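PDB 3OG9: protein yahD a copper inducible hydrolase from Lactococcus lactis subsp. lactis, which probably acts as a hydrolase of the alpha/beta fold, and here holds D-malate in its pocket. Local coordinates for residues Leu46-Arg51 / Asp84-Glu89; Phe120-Ile125 / Glu139-Thr144; Lys124-Lys129 / Asp148-Phe153; Ala132-Gln137 / Ser155-Asp160. One frame throughout, in Å; residues are numbered along the deposited sequence. Where two conformers were deposited one is given.

Contact 1: residues Leu46-Arg51 / Asp84-Glu89; sequences LSIRGR and DWLTDE
The guanidinium of R51 lies flat on the indole of W85, the two planes only 4° apart and R51 CZ 3.7 Å from the centroid of the five-membered ring, a cation-pi stack. The aliphatic part of the same side chain serves the other half of the indole: R51 CD stands 3.6 Å from the centroid of the six-membered ring, over the face, as a CH-pi contact. A bend at chi3 (-57°) lets the chain lie along both rings instead of running off past them. On the opposite face sits CB of E89, one helical turn further on and displaced toward the rim. The far end of the indole reaches the strand: R49 O is at the ring edge, 4.0 Å from W85 CH2, and I48 CG2 comes obliquely to 3.8 Å from that same CH2. I48 CG2 also packs at 3.9 Å on L86 CD1, deeper under the helix. Further out, E82, one turn before W85, takes R51 NE in a salt bridge, while V90 and L93 of helix 76-97 continue the cover over I48. This is helix-on-sheet packing of the alpha/beta hydrolase fold; the axes of strand 46-48 and helix 84-89 run nearly antiparallel (152°), 11.0 Å apart at closest. With W85 cut back to an alanine, the R51 guanidinium would probably lose its flat support and be freer to turn, and I48 CG2 would be partly uncovered. The chemistry thus grades from apolar beside the sheet to cationic at the surface, with one indole serving both; the E82 carboxylate probably helps keep the arginine's charge over the ring.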
# COMPACT_ATOMS: atom_id res chain seq x y z
N LEU A 46 6.52 -10.31 3.95
CA LEU A 46 6.11 -10.85 2.68
C LEU A 46 6.08 -9.72 1.65
O LEU A 46 5.39 -8.73 1.85
CB LEU A 46 4.70 -11.46 2.79
CG LEU A 46 4.26 -12.23 1.53
CD1 LEU A 46 5.20 -13.40 1.22
CD2 LEU A 46 2.84 -12.72 1.74
N SER A 47 6.82 -9.86 0.56
CA SER A 47 6.91 -8.77 -0.44
C SER A 47 6.65 -9.36 -1.81
O SER A 47 7.40 -10.22 -2.24
CB SER A 47 8.31 -8.15 -0.39
OG SER A 47 8.40 -7.02 -1.26
N ILE A 48 5.60 -8.89 -2.49
CA ILE A 48 5.16 -9.49 -3.76
C ILE A 48 5.28 -8.48 -4.92
O ILE A 48 4.76 -7.36 -4.82
CB ILE A 48 3.67 -9.98 -3.66
CG1 ILE A 48 3.50 -11.07 -2.58
CG2 ILE A 48 3.14 -10.48 -5.03
CD1 ILE A 48 2.03 -11.29 -2.17
N ARG A 49 5.95 -8.88 -6.01
CA ARG A 49 6.13 -8.03 -7.19
C ARG A 49 4.83 -7.91 -7.98
O ARG A 49 4.10 -8.88 -8.13
CB ARG A 49 7.23 -8.57 -8.12
CG ARG A 49 7.71 -7.56 -9.20
CD ARG A 49 8.44 -8.26 -10.32
NE ARG A 49 9.69 -8.85 -9.85
CZ ARG A 49 10.58 -9.47 -10.62
NH1 ARG A 49 10.39 -9.58 -11.93
NH2 ARG A 49 11.69 -9.97 -10.08
N GLY A 50 4.55 -6.73 -8.51
CA GLY A 50 3.42 -6.53 -9.41
C GLY A 50 3.65 -7.35 -10.69
O GLY A 50 4.78 -7.62 -11.08
N ARG A 51 2.55 -7.73 -11.33
CA ARG A 51 2.60 -8.60 -12.51
C ARG A 51 2.73 -7.84 -13.83
O ARG A 51 3.00 -8.45 -14.86
CB ARG A 51 1.34 -9.45 -12.57
CG ARG A 51 1.29 -10.53 -11.53
CD ARG A 51 0.36 -11.65 -11.99
NE ARG A 51 -0.99 -11.19 -12.29
CZ ARG A 51 -1.96 -12.01 -12.69
NH1 ARG A 51 -1.70 -13.30 -12.80
NH2 ARG A 51 -3.16 -11.54 -12.98
N ASP A 84 -7.76 -8.78 -7.58
CA ASP A 84 -8.30 -10.15 -7.33
C ASP A 84 -7.15 -11.13 -7.25
O ASP A 84 -7.09 -11.98 -6.35
CB ASP A 84 -9.27 -10.59 -8.41
CG ASP A 84 -10.65 -9.96 -8.26
OD1 ASP A 84 -10.92 -9.25 -7.27
OD2 ASP A 84 -11.45 -10.15 -9.18
N TRP A 85 -6.21 -10.99 -8.19
CA TRP A 85 -5.04 -11.85 -8.22
C TRP A 85 -4.20 -11.69 -6.95
O TRP A 85 -3.84 -12.67 -6.31
CB TRP A 85 -4.17 -11.59 -9.45
CG TRP A 85 -2.87 -12.36 -9.30
CD1 TRP A 85 -2.67 -13.69 -9.50
CD2 TRP A 85 -1.63 -11.84 -8.83
NE1 TRP A 85 -1.36 -14.03 -9.23
CE2 TRP A 85 -0.70 -12.90 -8.81
CE3 TRP A 85 -1.19 -10.56 -8.46
CZ2 TRP A 85 0.62 -12.73 -8.42
CZ3 TRP A 85 0.12 -10.39 -8.08
CH2 TRP A 85 1.01 -11.48 -8.05
N LEU A 86 -3.94 -10.43 -6.58
CA LEU A 86 -3.09 -10.16 -5.43
C LEU A 86 -3.73 -10.63 -4.11
O LEU A 86 -3.06 -11.17 -3.29
CB LEU A 86 -2.72 -8.66 -5.36
CG LEU A 86 -1.72 -8.23 -4.27
CD1 LEU A 86 -0.42 -9.00 -4.32
CD2 LEU A 86 -1.45 -6.72 -4.40
N THR A 87 -5.03 -10.40 -3.94
CA THR A 87 -5.68 -10.88 -2.72
C THR A 87 -5.55 -12.42 -2.61
O THR A 87 -5.24 -12.94 -1.54
CB THR A 87 -7.15 -10.36 -2.55
OG1 THR A 87 -7.74 -10.93 -1.36
CG2 THR A 87 -8.00 -10.72 -3.73
N ASP A 88 -5.72 -13.12 -3.73
CA ASP A 88 -5.67 -14.58 -3.74
C ASP A 88 -4.22 -15.02 -3.48
O ASP A 88 -3.97 -15.97 -2.76
CB ASP A 88 -6.20 -15.17 -5.05
CG ASP A 88 -7.72 -15.08 -5.15
OD1 ASP A 88 -8.40 -14.83 -4.13
OD2 ASP A 88 -8.24 -15.23 -6.28
N GLU A 89 -3.28 -14.28 -4.05
CA GLU A 89 -1.87 -14.57 -3.87
C GLU A 89 -1.44 -14.36 -2.43
O GLU A 89 -0.68 -15.17 -1.88
CB GLU A 89 -1.01 -13.73 -4.82
CG GLU A 89 0.43 -14.24 -4.99
CD GLU A 89 0.49 -15.58 -5.77
OE1 GLU A 89 -0.55 -15.98 -6.36
OE2 GLU A 89 1.57 -16.24 -5.76

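Contact 2: residues Phe120-Ile125 / Glu139-Thr144; sequences FLRGKI and EDFEQT
Both faces of the F141 ring are used: R122 lies over the middle of one, the amide nitrogen NE2 of Q143 sits toward the rim of the other, and L121 O meets the edge, 3.8 Å from F141 CE1. The R122 guanidinium is all but parallel to the phenyl (2°), with CZ 3.8 Å from the ring centroid, a stacked cation-pi pair that R122 CD extends as a CH-pi contact. At its own edge the guanidinium holds the E139 carboxylate side-on in a salt bridge. R122 NE gives a hydrogen bond of 3.0 Å to E139 OE2, and R122 NH2 one of the same 3.0 Å to E139 OE1, with a weak further bond from NH2 to OE2. Both oxygens lie in the guanidinium plane, yet the carboxylate is turned 40° against it, so both are met from above the carboxylate plane. The bend at chi2 (-78°) swings the R122 chain back over the phenyl and brings NE within range of the carboxylate. Beneath, L121 CB packs 3.9 Å from F141 CZ, and a water links the backbones, giving to L121 O at 3.0 Å and accepting from T144 N at 2.8 Å. Next in the chain, G123 has positive phi and makes the Schellman motif that follows helix 111-121; N118 of that helix bonds E139 OE2 as well. Segment 139-144, part of the long connection between strands 129-133 and 151-156, is thereby fastened to the helix's C-terminal end. The salt bridge at its edge and a ring on its face fix the guanidinium's rotation, and the paired charges probably offset each other at this surface.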
# COMPACT_ATOMS: atom_id res chain seq x y z
N PHE A 120 -8.18 -2.46 0.46
CA PHE A 120 -8.69 -2.25 1.82
C PHE A 120 -10.09 -1.65 1.71
O PHE A 120 -11.06 -2.16 2.33
CB PHE A 120 -7.77 -1.25 2.51
CG PHE A 120 -7.91 -1.17 4.00
CD1 PHE A 120 -7.94 -2.33 4.77
CD2 PHE A 120 -7.94 0.06 4.63
CE1 PHE A 120 -8.03 -2.28 6.18
CE2 PHE A 120 -8.02 0.13 6.04
CZ PHE A 120 -8.06 -1.05 6.80
N LEU A 121 -10.19 -0.60 0.91
CA LEU A 121 -11.45 0.14 0.74
C LEU A 121 -12.52 -0.67 -0.02
O LEU A 121 -13.73 -0.47 0.19
CB LEU A 121 -11.19 1.47 0.03
CG LEU A 121 -10.60 2.55 0.94
CD1 LEU A 121 -10.02 3.69 0.14
CD2 LEU A 121 -11.65 3.07 1.90
N ARG A 122 -12.08 -1.57 -0.89
CA ARG A 122 -12.98 -2.46 -1.61
C ARG A 122 -13.34 -3.68 -0.78
O ARG A 122 -14.16 -4.49 -1.24
CB ARG A 122 -12.32 -2.93 -2.92
CG ARG A 122 -12.30 -1.90 -4.06
CD ARG A 122 -13.66 -1.83 -4.71
NE ARG A 122 -13.74 -1.00 -5.90
CZ ARG A 122 -14.85 -0.87 -6.62
NH1 ARG A 122 -15.95 -1.52 -6.26
NH2 ARG A 122 -14.88 -0.11 -7.70
N GLY A 123 -12.69 -3.85 0.38
CA GLY A 123 -12.91 -5.03 1.24
C GLY A 123 -12.39 -6.36 0.68
O GLY A 123 -12.91 -7.43 1.01
N LYS A 124 -11.36 -6.30 -0.16
CA LYS A 124 -10.78 -7.51 -0.73
C LYS A 124 -9.77 -8.17 0.21
O LYS A 124 -9.58 -9.40 0.16
CB LYS A 124 -10.15 -7.24 -2.10
CG LYS A 124 -11.09 -6.76 -3.21
CD LYS A 124 -10.33 -6.82 -4.56
CE LYS A 124 -11.21 -6.40 -5.72
NZ LYS A 124 -10.66 -6.73 -7.09
N ILE A 125 -9.11 -7.37 1.06
CA ILE A 125 -8.21 -7.88 2.11
C ILE A 125 -8.50 -7.14 3.43
O ILE A 125 -8.58 -5.91 3.47
CB ILE A 125 -6.68 -7.72 1.78
CG1 ILE A 125 -6.28 -8.40 0.47
CG2 ILE A 125 -5.80 -8.38 2.88
CD1 ILE A 125 -4.72 -8.62 0.24
N GLU A 139 -9.88 5.43 -7.75
CA GLU A 139 -11.22 5.45 -8.29
C GLU A 139 -12.22 5.92 -7.23
O GLU A 139 -11.99 5.79 -6.02
CB GLU A 139 -11.61 4.06 -8.84
CG GLU A 139 -11.29 2.94 -7.85
CD GLU A 139 -12.03 1.63 -8.13
OE1 GLU A 139 -12.91 1.63 -9.06
OE2 GLU A 139 -11.75 0.63 -7.40
N ASP A 140 -13.34 6.48 -7.69
CA ASP A 140 -14.44 6.83 -6.78
C ASP A 140 -15.49 5.73 -6.93
O ASP A 140 -15.84 5.35 -8.06
CB ASP A 140 -15.00 8.20 -7.15
CG ASP A 140 -15.94 8.77 -6.08
OD1 ASP A 140 -16.00 8.22 -4.96
OD2 ASP A 140 -16.62 9.78 -6.37
N PHE A 141 -15.98 5.20 -5.81
CA PHE A 141 -17.00 4.14 -5.80
C PHE A 141 -17.77 4.13 -4.48
O PHE A 141 -17.42 4.87 -3.58
CB PHE A 141 -16.37 2.76 -6.07
CG PHE A 141 -15.28 2.38 -5.09
CD1 PHE A 141 -15.54 1.50 -4.04
CD2 PHE A 141 -13.98 2.89 -5.24
CE1 PHE A 141 -14.53 1.15 -3.13
CE2 PHE A 141 -12.96 2.54 -4.34
CZ PHE A 141 -13.24 1.68 -3.28
N GLU A 142 -18.81 3.30 -4.40
CA GLU A 142 -19.56 3.09 -3.15
C GLU A 142 -18.86 2.04 -2.29
O GLU A 142 -18.87 0.84 -2.62
CB GLU A 142 -21.01 2.68 -3.44
CG GLU A 142 -21.91 2.68 -2.19
CD GLU A 142 -23.25 1.99 -2.43
OE1 GLU A 142 -23.90 2.31 -3.45
OE2 GLU A 142 -23.66 1.13 -1.61
N GLN A 143 -18.22 2.50 -1.22
CA GLN A 143 -17.56 1.62 -0.25
C GLN A 143 -18.62 1.02 0.66
O GLN A 143 -19.31 1.75 1.35
CB GLN A 143 -16.58 2.40 0.65
CG GLN A 143 -15.23 2.75 0.05
CD GLN A 143 -15.24 4.09 -0.67
OE1 GLN A 143 -16.05 4.97 -0.35
NE2 GLN A 143 -14.35 4.26 -1.63
N THR A 144 -18.73 -0.30 0.65
CA THR A 144 -19.59 -1.01 1.60
C THR A 144 -18.71 -1.69 2.63
O THR A 144 -19.01 -2.82 3.08
CB THR A 144 -20.45 -2.12 0.93
OG1 THR A 144 -19.60 -3.16 0.44
CG2 THR A 144 -21.33 -1.54 -0.22
O HOH W 1 -16.46 -1.59 -0.38

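Contact 3: residues Lys124-Lys129 / Asp148-Phe153; sequences KINFDK and DDKHVF
K150 runs across the 124-129 segment, meeting the N126 side chain at about a right angle, and ends at the backbone carbonyl oxygen of F127. A bend at chi2 (-67°) turns the chain that way, after which it stays extended to the ammonium. K150 NZ donates to F127 O at 3.0 Å, approaching 32° out of the carbonyl plane, and makes a weak bond of 3.3 Å to N126 OD1. Lower on the same chain, K150 CD passes D128 O at 3.6 Å. K129 goes a different way: its chain bends at chi4, and K129 NZ comes back to the syn side of D128 OD2 in a 2.8 Å salt bridge. On the backbone, a water takes the place of a direct link, giving to D128 O at 2.6 Å and accepting from H151 N at 3.1 Å. Just beyond, K129 CA points a C-H at H151 O, 3.4 Å away. Here the parallel neighbours 129-133 and 151-156 of the central sheet begin, at the end away from the malate. The K129 and H151 side chains share the sheet face under helix 195-208, touching T208, whereas the K150 side chain packs on F120 of helix 111-121. Replacing K150 by a methionine would probably leave F127 O without its ammonium donor and N126 OD1 without even the weak bond, so that the N126 amide could turn. One ammonium thus gathers two uncharged oxygens, and D128, already paired with K129 and 4.5 Å from K150 NZ at OD1, probably adds longer-range attraction without a salt bridge.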
# COMPACT_ATOMS: atom_id res chain seq x y z
N LYS A 124 -11.36 -6.30 -0.16
CA LYS A 124 -10.78 -7.51 -0.73
C LYS A 124 -9.77 -8.17 0.21
O LYS A 124 -9.58 -9.40 0.16
CB LYS A 124 -10.15 -7.24 -2.10
CG LYS A 124 -11.09 -6.76 -3.21
CD LYS A 124 -10.33 -6.82 -4.56
CE LYS A 124 -11.21 -6.40 -5.72
NZ LYS A 124 -10.66 -6.73 -7.09
N ILE A 125 -9.11 -7.37 1.06
CA ILE A 125 -8.21 -7.88 2.11
C ILE A 125 -8.50 -7.14 3.43
O ILE A 125 -8.58 -5.91 3.47
CB ILE A 125 -6.68 -7.72 1.78
CG1 ILE A 125 -6.28 -8.40 0.47
CG2 ILE A 125 -5.80 -8.38 2.88
CD1 ILE A 125 -4.72 -8.62 0.24
N ASN A 126 -8.64 -7.91 4.51
CA ASN A 126 -8.82 -7.36 5.85
C ASN A 126 -7.48 -7.13 6.56
O ASN A 126 -7.17 -7.79 7.58
CB ASN A 126 -9.71 -8.32 6.65
CG ASN A 126 -10.17 -7.72 7.97
OD1 ASN A 126 -10.44 -6.52 8.08
ND2 ASN A 126 -10.23 -8.56 8.99
N PHE A 127 -6.67 -6.20 6.03
CA PHE A 127 -5.44 -5.78 6.73
C PHE A 127 -5.77 -5.24 8.13
O PHE A 127 -6.81 -4.61 8.35
CB PHE A 127 -4.71 -4.64 5.99
CG PHE A 127 -4.19 -5.01 4.62
CD1 PHE A 127 -3.22 -5.99 4.46
CD2 PHE A 127 -4.65 -4.31 3.50
CE1 PHE A 127 -2.71 -6.30 3.18
CE2 PHE A 127 -4.16 -4.60 2.23
CZ PHE A 127 -3.20 -5.60 2.07
N ASP A 128 -4.85 -5.45 9.06
CA ASP A 128 -5.00 -4.86 10.39
C ASP A 128 -4.70 -3.35 10.35
O ASP A 128 -5.42 -2.54 10.95
CB ASP A 128 -4.10 -5.56 11.40
CG ASP A 128 -4.29 -5.00 12.80
OD1 ASP A 128 -5.45 -4.99 13.27
OD2 ASP A 128 -3.29 -4.54 13.40
N LYS A 129 -3.61 -2.99 9.65
CA LYS A 129 -3.17 -1.59 9.50
C LYS A 129 -2.58 -1.38 8.12
O LYS A 129 -2.20 -2.35 7.46
CB LYS A 129 -2.04 -1.27 10.47
CG LYS A 129 -2.40 -1.34 11.90
CD LYS A 129 -1.26 -0.97 12.76
CE LYS A 129 -1.73 -0.94 14.18
NZ LYS A 129 -2.17 -2.29 14.67
N ASP A 148 -14.18 0.77 11.10
CA ASP A 148 -14.28 1.74 12.21
C ASP A 148 -13.15 1.61 13.24
O ASP A 148 -12.83 2.58 13.91
CB ASP A 148 -15.64 1.60 12.91
CG ASP A 148 -16.29 2.94 13.24
OD1 ASP A 148 -17.44 2.88 13.73
OD2 ASP A 148 -15.72 4.06 13.03
N ASP A 149 -12.54 0.43 13.34
CA ASP A 149 -11.51 0.19 14.37
C ASP A 149 -10.07 0.33 13.84
O ASP A 149 -9.12 0.16 14.59
CB ASP A 149 -11.70 -1.22 14.96
CG ASP A 149 -11.65 -2.34 13.89
OD1 ASP A 149 -12.01 -2.12 12.69
OD2 ASP A 149 -11.28 -3.47 14.27
N LYS A 150 -9.92 0.59 12.54
CA LYS A 150 -8.64 0.47 11.85
C LYS A 150 -7.79 1.73 11.95
O LYS A 150 -8.32 2.85 12.04
CB LYS A 150 -8.87 0.11 10.37
CG LYS A 150 -9.72 -1.15 10.15
CD LYS A 150 -9.03 -2.38 10.63
CE LYS A 150 -9.74 -3.62 10.06
NZ LYS A 150 -8.94 -4.77 10.45
N HIS A 151 -6.47 1.54 11.95
CA HIS A 151 -5.51 2.63 12.02
C HIS A 151 -4.69 2.63 10.74
O HIS A 151 -4.26 1.58 10.26
CB HIS A 151 -4.62 2.47 13.24
CG HIS A 151 -5.27 2.91 14.51
ND1 HIS A 151 -5.15 4.20 14.99
CD2 HIS A 151 -6.05 2.25 15.40
CE1 HIS A 151 -5.83 4.32 16.11
NE2 HIS A 151 -6.40 3.16 16.37
N VAL A 152 -4.51 3.81 10.16
CA VAL A 152 -3.88 3.91 8.85
C VAL A 152 -2.96 5.13 8.89
O VAL A 152 -3.36 6.19 9.38
CB VAL A 152 -4.95 4.08 7.72
CG1 VAL A 152 -4.28 4.49 6.38
CG2 VAL A 152 -5.73 2.76 7.52
N PHE A 153 -1.73 4.97 8.39
CA PHE A 153 -0.74 6.07 8.28
C PHE A 153 -0.60 6.46 6.81
O PHE A 153 -0.46 5.56 5.96
CB PHE A 153 0.63 5.56 8.78
CG PHE A 153 1.77 6.59 8.67
CD1 PHE A 153 2.12 7.36 9.77
CD2 PHE A 153 2.49 6.72 7.50
CE1 PHE A 153 3.18 8.29 9.67
CE2 PHE A 153 3.56 7.65 7.37
CZ PHE A 153 3.88 8.45 8.46
O HOH W 2 -5.72 -1.16 13.18

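Contact 4: residues Ala132-Gln137 / Ser155-Asp160; sequences AFHGMQ and SYAPND
The imidazole of H134 lies with one face on S155 OG, which stands over the middle of the ring, 3.7 Å from H134 NE2. The same hydroxyl oxygen accepts from the backbone of that residue, H134 N to S155 OG being 2.9 Å at 148°. S155 OG sits between its own backbone N and carbonyl carbon (chi1 69°), which turns it up against the neighbouring strand and also to the edge of the F133 ring, 3.9 Å from CD1. E197 completes the set, one carboxylate oxygen bonded to S155 OG and the other to H134 NE2. These are the C-terminal ends of strands 129-133 and 151-156, parallel neighbours in the alpha/beta hydrolase sheet, where loops build the active site. The last direct rung is S155 N to A132 O, 3.1 Å and nearly straight. Past it H134 takes a left-handed backbone conformation and the strands part, so a water fills in, giving to A132 O and S155 O and accepting from G135 N at 2.9 Å. A second water in the plane of the imidazole bonds H134 ND1 at 2.8 Å, takes A157 N as a donor and gives to D160 OD2 at 2.6 Å. D160 closes a type I turn from A157, and its OD2 also bonds ND1 of H191, a residue that binds malate; with S110 the two are consistent with a Ser-His-Asp triad. OD1 of D160 accepts from I162 N, so both oxygens of that carboxylate have protein partners. In segment 132-137, G135 leads into M136, which touches the bound D-malate and whose N bonds N114 OD1.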
# COMPACT_ATOMS: atom_id res chain seq x y z
N ALA A 132 0.85 3.89 4.12
CA ALA A 132 0.86 4.22 2.68
C ALA A 132 1.72 5.45 2.45
O ALA A 132 1.31 6.54 2.84
CB ALA A 132 -0.55 4.51 2.18
N PHE A 133 2.89 5.29 1.84
CA PHE A 133 3.72 6.45 1.50
C PHE A 133 3.38 6.99 0.13
O PHE A 133 3.47 6.27 -0.87
CB PHE A 133 5.20 6.11 1.56
CG PHE A 133 5.67 5.61 2.92
CD1 PHE A 133 5.73 6.47 4.01
CD2 PHE A 133 6.08 4.28 3.08
CE1 PHE A 133 6.18 5.99 5.29
CE2 PHE A 133 6.53 3.80 4.35
CZ PHE A 133 6.58 4.65 5.43
N HIS A 134 2.97 8.26 0.10
CA HIS A 134 2.61 8.96 -1.14
C HIS A 134 1.55 8.24 -1.97
O HIS A 134 1.68 8.09 -3.20
CB HIS A 134 3.88 9.30 -1.93
CG HIS A 134 4.82 10.13 -1.12
ND1 HIS A 134 4.52 11.43 -0.77
CD2 HIS A 134 5.96 9.80 -0.47
CE1 HIS A 134 5.46 11.88 0.04
NE2 HIS A 134 6.35 10.92 0.23
N GLY A 135 0.49 7.83 -1.27
CA GLY A 135 -0.66 7.20 -1.88
C GLY A 135 -1.70 8.22 -2.37
O GLY A 135 -1.63 9.44 -2.09
N MET A 136 -2.69 7.69 -3.09
CA MET A 136 -3.74 8.50 -3.67
C MET A 136 -4.97 7.68 -3.90
O MET A 136 -4.93 6.45 -3.83
CB MET A 136 -3.25 9.07 -5.01
CG MET A 136 -3.09 8.01 -6.13
SD MET A 136 -2.10 8.68 -7.49
CE MET A 136 -3.04 10.12 -7.85
N GLN A 137 -6.09 8.36 -4.20
CA GLN A 137 -7.30 7.66 -4.63
C GLN A 137 -7.18 7.23 -6.12
O GLN A 137 -6.88 8.06 -6.97
CB GLN A 137 -8.52 8.59 -4.42
CG GLN A 137 -9.82 7.91 -4.75
CD GLN A 137 -10.96 8.86 -4.86
OE1 GLN A 137 -10.99 9.72 -5.76
NE2 GLN A 137 -11.93 8.71 -3.97
N SER A 155 1.30 9.39 4.11
CA SER A 155 2.13 10.60 3.88
C SER A 155 1.65 11.33 2.64
O SER A 155 1.09 10.72 1.74
CB SER A 155 3.60 10.25 3.72
OG SER A 155 3.82 9.55 2.51
N TYR A 156 1.94 12.65 2.59
CA TYR A 156 1.59 13.47 1.47
C TYR A 156 2.66 14.58 1.39
O TYR A 156 3.15 15.02 2.44
CB TYR A 156 0.19 14.04 1.74
CG TYR A 156 -0.22 15.15 0.83
CD1 TYR A 156 -0.60 14.88 -0.50
CD2 TYR A 156 -0.23 16.47 1.28
CE1 TYR A 156 -0.96 15.92 -1.37
CE2 TYR A 156 -0.61 17.51 0.43
CZ TYR A 156 -0.97 17.23 -0.88
OH TYR A 156 -1.33 18.27 -1.74
N ALA A 157 3.03 15.01 0.19
CA ALA A 157 3.80 16.26 0.08
C ALA A 157 3.02 17.28 -0.75
O ALA A 157 2.45 16.91 -1.77
CB ALA A 157 5.18 16.01 -0.53
N PRO A 158 3.01 18.57 -0.38
CA PRO A 158 2.20 19.51 -1.17
C PRO A 158 2.92 19.92 -2.48
O PRO A 158 2.33 20.58 -3.33
CB PRO A 158 1.97 20.69 -0.22
CG PRO A 158 3.17 20.68 0.71
CD PRO A 158 3.86 19.31 0.59
N ASN A 159 4.18 19.52 -2.64
CA ASN A 159 4.86 19.70 -3.91
C ASN A 159 4.93 18.41 -4.76
O ASN A 159 5.67 18.34 -5.75
CB ASN A 159 6.26 20.31 -3.71
CG ASN A 159 7.16 19.49 -2.75
OD1 ASN A 159 6.70 18.65 -1.97
ND2 ASN A 159 8.46 19.78 -2.81
N ASP A 160 4.12 17.41 -4.39
CA ASP A 160 4.01 16.20 -5.18
C ASP A 160 3.20 16.47 -6.44
O ASP A 160 1.98 16.65 -6.36
CB ASP A 160 3.37 15.09 -4.34
CG ASP A 160 3.44 13.74 -4.99
OD1 ASP A 160 3.61 13.68 -6.23
OD2 ASP A 160 3.27 12.74 -4.28
O HOH W 3 -0.37 8.36 1.41
O HOH W 4 2.28 12.78 -1.88
O HOH W 5 0.08 11.39 -1.01

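Contact 4 is the buried one, contacts 1 and 3 are partly buried, and contact 2 lies at the surface. Contacts 3 and 4 hold opposite ends of the same parallel strand pair: a lysine and a water at the start, a serine hydroxyl and bridging waters at the end by the malate pocket. Contacts 1 and 2 each stack an arginine on an aromatic ring, but contact 1 grades into apolar helix-to-sheet packing, whereas contact 2 adds a carboxylate across the interface. Contacts 2 and 3 share K124 and I125 and meet through F120; a D84-K124 salt bridge and a probable hydrogen bond from T87 OG1 to K124 O tie contact 1 to both. Contacts 1 and 4 do not touch.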